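Local structure of nitrogenase molybdenum-iron protein alpha chain (Clostridium pasteurianum, 4WES) at residues T350-L355 against G428-E433. The protein forms the molybdenum-iron component of nitrogenase with the beta chain and, with electrons delivered by the iron protein, reduces dinitrogen to ammonia at its iron-molybdenum cofactor. Sequence-based numbering, arbitrary orientation.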
ATOM      1  N   THR A 350     -15.097 -36.546  -7.059  1.00  8.73           N
ATOM      2  CA  THR A 350     -16.082 -35.730  -7.773  1.00  8.63           C
ATOM      3  C   THR A 350     -15.461 -34.802  -8.829  1.00  9.41           C
ATOM      4  O   THR A 350     -16.143 -34.446  -9.776  1.00  9.76           O
ATOM      5  CB  THR A 350     -16.997 -35.007  -6.796  1.00  9.73           C
ATOM      6  OG1 THR A 350     -16.192 -34.229  -5.932  1.00 10.23           O
ATOM      7  CG2 THR A 350     -17.861 -35.982  -6.050  1.00 10.38           C
ATOM      8  N   TYR A 351     -14.185 -34.407  -8.656  1.00  8.76           N
ATOM      9  CA  TYR A 351     -13.501 -33.584  -9.653  1.00  8.97           C
ATOM     10  C   TYR A 351     -12.976 -34.355 -10.882  1.00  9.22           C
ATOM     11  O   TYR A 351     -12.525 -33.746 -11.848  1.00 10.24           O
ATOM     12  CB  TYR A 351     -12.378 -32.737  -8.985  1.00  9.48           C
ATOM     13  CG  TYR A 351     -12.963 -31.479  -8.386  1.00  8.77           C
ATOM     14  CD1 TYR A 351     -12.887 -30.290  -9.080  1.00  9.56           C
ATOM     15  CD2 TYR A 351     -13.613 -31.487  -7.161  1.00  9.73           C
ATOM     16  CE1 TYR A 351     -13.497 -29.156  -8.600  1.00  9.57           C
ATOM     17  CE2 TYR A 351     -14.231 -30.343  -6.648  1.00  9.32           C
ATOM     18  CZ  TYR A 351     -14.171 -29.168  -7.365  1.00  9.72           C
ATOM     19  OH  TYR A 351     -14.801 -28.029  -6.958  1.00 10.12           O
ATOM     20  N   MET A 352     -13.026 -35.683 -10.842  1.00  9.27           N
ATOM     21  CA  MET A 352     -12.397 -36.463 -11.913  1.00  9.87           C
ATOM     22  C   MET A 352     -13.037 -36.237 -13.270  1.00  9.46           C
ATOM     23  O   MET A 352     -12.320 -36.174 -14.286  1.00 10.19           O
ATOM     24  CB  MET A 352     -12.444 -37.948 -11.568  1.00  9.87           C
ATOM     25  CG  MET A 352     -11.381 -38.323 -10.553  1.00  9.79           C
ATOM     26  SD  MET A 352     -11.452 -40.061 -10.108  1.00 11.41           S
ATOM     27  CE  MET A 352      -9.927 -40.197  -9.182  1.00 11.10           C
ATOM     28  N   ASN A 353     -14.372 -36.172 -13.351  1.00 10.07           N
ATOM     29  CA  ASN A 353     -14.980 -36.085 -14.669  1.00  9.57           C
ATOM     30  C   ASN A 353     -14.670 -34.765 -15.376  1.00  9.61           C
ATOM     31  O   ASN A 353     -14.555 -34.732 -16.597  1.00 10.33           O
ATOM     32  CB  ASN A 353     -16.491 -36.356 -14.628  1.00 10.35           C
ATOM     33  CG  ASN A 353     -17.325 -35.169 -14.130  1.00 10.79           C
ATOM     34  OD1 ASN A 353     -17.704 -34.295 -14.901  1.00 10.50           O
ATOM     35  ND2 ASN A 353     -17.611 -35.130 -12.851  1.00 12.92           N
ATOM     36  N   MET A 354     -14.476 -33.702 -14.586  1.00  9.49           N
ATOM     37  CA  MET A 354     -14.131 -32.408 -15.144  1.00  9.63           C
ATOM     38  C   MET A 354     -12.726 -32.478 -15.739  1.00  9.27           C
ATOM     39  O   MET A 354     -12.491 -32.073 -16.891  1.00 10.13           O
ATOM     40  CB  MET A 354     -14.250 -31.338 -14.065  1.00 10.23           C
ATOM     41  CG  MET A 354     -13.934 -29.956 -14.597  1.00 11.06           C
ATOM     42  SD  MET A 354     -14.744 -28.625 -13.741  1.00 11.45           S
ATOM     43  CE  MET A 354     -14.291 -28.929 -12.027  1.00 13.22           C
ATOM     44  N   LEU A 355     -11.771 -33.013 -14.984  1.00  9.15           N
ATOM     45  CA  LEU A 355     -10.415 -33.174 -15.522  1.00  9.28           C
ATOM     46  C   LEU A 355     -10.410 -34.027 -16.785  1.00 10.43           C
ATOM     47  O   LEU A 355      -9.730 -33.693 -17.768  1.00 10.60           O
ATOM     48  CB  LEU A 355      -9.498 -33.767 -14.468  1.00  9.52           C
ATOM     49  CG  LEU A 355      -9.223 -32.835 -13.280  1.00 10.70           C
ATOM     50  CD1 LEU A 355      -8.376 -33.540 -12.244  1.00 12.74           C
ATOM     51  CD2 LEU A 355      -8.553 -31.547 -13.704  1.00 11.83           C
ATOM     52  N   GLY A 428     -21.069 -45.959  -6.327  1.00 13.91           N
ATOM     53  CA  GLY A 428     -20.088 -46.906  -6.863  1.00 16.14           C
ATOM     54  C   GLY A 428     -18.675 -46.747  -6.368  1.00 13.04           C
ATOM     55  O   GLY A 428     -17.873 -47.658  -6.530  1.00 13.59           O
ATOM     56  N   GLY A 429     -18.328 -45.571  -5.844  1.00 13.33           N
ATOM     57  CA  GLY A 429     -17.003 -45.328  -5.307  1.00 12.28           C
ATOM     58  C   GLY A 429     -16.022 -44.835  -6.350  1.00 12.23           C
ATOM     59  O   GLY A 429     -16.269 -44.876  -7.566  1.00 13.04           O
ATOM     60  N   MET A 430     -14.886 -44.353  -5.880  1.00 10.85           N
ATOM     61  CA  MET A 430     -13.919 -43.682  -6.749  1.00 11.81           C
ATOM     62  C   MET A 430     -13.178 -44.620  -7.684  1.00 11.42           C
ATOM     63  O   MET A 430     -12.940 -44.276  -8.839  1.00 12.32           O
ATOM     64  CB  MET A 430     -12.950 -42.900  -5.877  1.00 10.95           C
ATOM     65  CG  MET A 430     -11.888 -42.140  -6.675  1.00 11.48           C
ATOM     66  SD  MET A 430     -10.993 -40.926  -5.700  1.00 10.91           S
ATOM     67  CE  MET A 430      -9.943 -41.981  -4.693  1.00 12.49           C
ATOM     68  N   MET A 431     -12.799 -45.800  -7.193  1.00 11.55           N
ATOM     69  CA  MET A 431     -11.964 -46.695  -7.984  0.53 13.05           C
ATOM     70  C   MET A 431     -12.632 -47.022  -9.348  1.00 13.23           C
ATOM     71  O   MET A 431     -11.960 -47.096 -10.385  1.00 14.03           O
ATOM     72  CB  MET A 431     -11.659 -47.952  -7.154  0.53 15.70           C
ATOM     73  CG  MET A 431     -10.385 -48.708  -7.499  0.53 16.45           C
ATOM     74  SD  MET A 431     -10.237 -50.056  -6.313  0.53 26.92           S
ATOM     75  CE  MET A 431      -9.632 -49.317  -4.774  0.53 18.88           C
ATOM     76  N   LYS A 432     -13.952 -47.234  -9.329  1.00 13.92           N
ATOM     77  CA  LYS A 432     -14.682 -47.611 -10.538  1.00 14.87           C
ATOM     78  C   LYS A 432     -14.459 -46.605 -11.645  1.00 15.06           C
ATOM     79  O   LYS A 432     -14.424 -46.981 -12.833  1.00 18.26           O
ATOM     80  CB  LYS A 432     -16.170 -47.755 -10.284  1.00 18.64           C
ATOM     81  CG  LYS A 432     -16.620 -49.167  -9.969  1.00 34.60           C
ATOM     82  CD  LYS A 432     -17.170 -49.287  -8.560  1.00 61.19           C
ATOM     83  CE  LYS A 432     -18.259 -50.327  -8.385  1.00 75.78           C
ATOM     84  NZ  LYS A 432     -18.847 -50.117  -7.043  1.00130.39           N
ATOM     85  N   GLU A 433     -14.321 -45.332 -11.280  1.00 13.56           N
ATOM     86  CA  GLU A 433     -14.208 -44.276 -12.274  1.00 14.85           C
ATOM     87  C   GLU A 433     -12.795 -44.118 -12.821  1.00 13.94           C
ATOM     88  O   GLU A 433     -12.607 -43.538 -13.882  1.00 17.46           O
ATOM     89  CB  GLU A 433     -14.700 -42.956 -11.656  1.00 16.41           C
ATOM     90  CG  GLU A 433     -14.838 -41.820 -12.650  1.00 16.80           C
ATOM     91  CD  GLU A 433     -15.808 -40.749 -12.215  1.00 15.94           C
ATOM     92  OE1 GLU A 433     -16.724 -41.055 -11.439  1.00 18.50           O
ATOM     93  OE2 GLU A 433     -15.638 -39.623 -12.707  1.00 16.59           O
TER
HETATM   94  O   HOH W   1     -16.139 -37.292 -11.343  1.00 10.92           O
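Met352 and Met430 make the apolar half of this contact, their side chains crossing at about a right angle. The methyl CE of Met352 lies 3.7 Å from SD of Met430 and equally near its CG. Beyond CG the chain of Met352 is fully extended, which carries the methyl from its helix across to Met430; the latter has CG anti to the backbone N and turns at its thioether (chi3 73°). Both methionines also touch Ala365 of strand 361-367. This central strand of the mixed sheet follows strand 338-343 in a beta-alpha-beta crossover, the Rossmann-like topology of nitrogenase component 1 domains, and helix 352-357 belongs to the connection between them. The side chain of Met430, which also packs on Phe367, Ser348 and His349, is about 10 Å from the bound iron-molybdenum cluster.

The polar half is bridged by a water. Glu433, reaching over with an extended chain, accepts a bond from it at OE2 (2.7 Å), while the same water accepts from the backbone N of Asn353 (2.9 Å) and from Asn353 ND2 (3.0 Å). Asn353 thus meets it with backbone and side chain together, chi1 of 78° folding the amide back toward its own N-H. That amide is held further by ND2 bonding to Ile287 O, and the other carboxylate oxygen of Glu433, OE1, takes a hydrogen bond from His349 NE2.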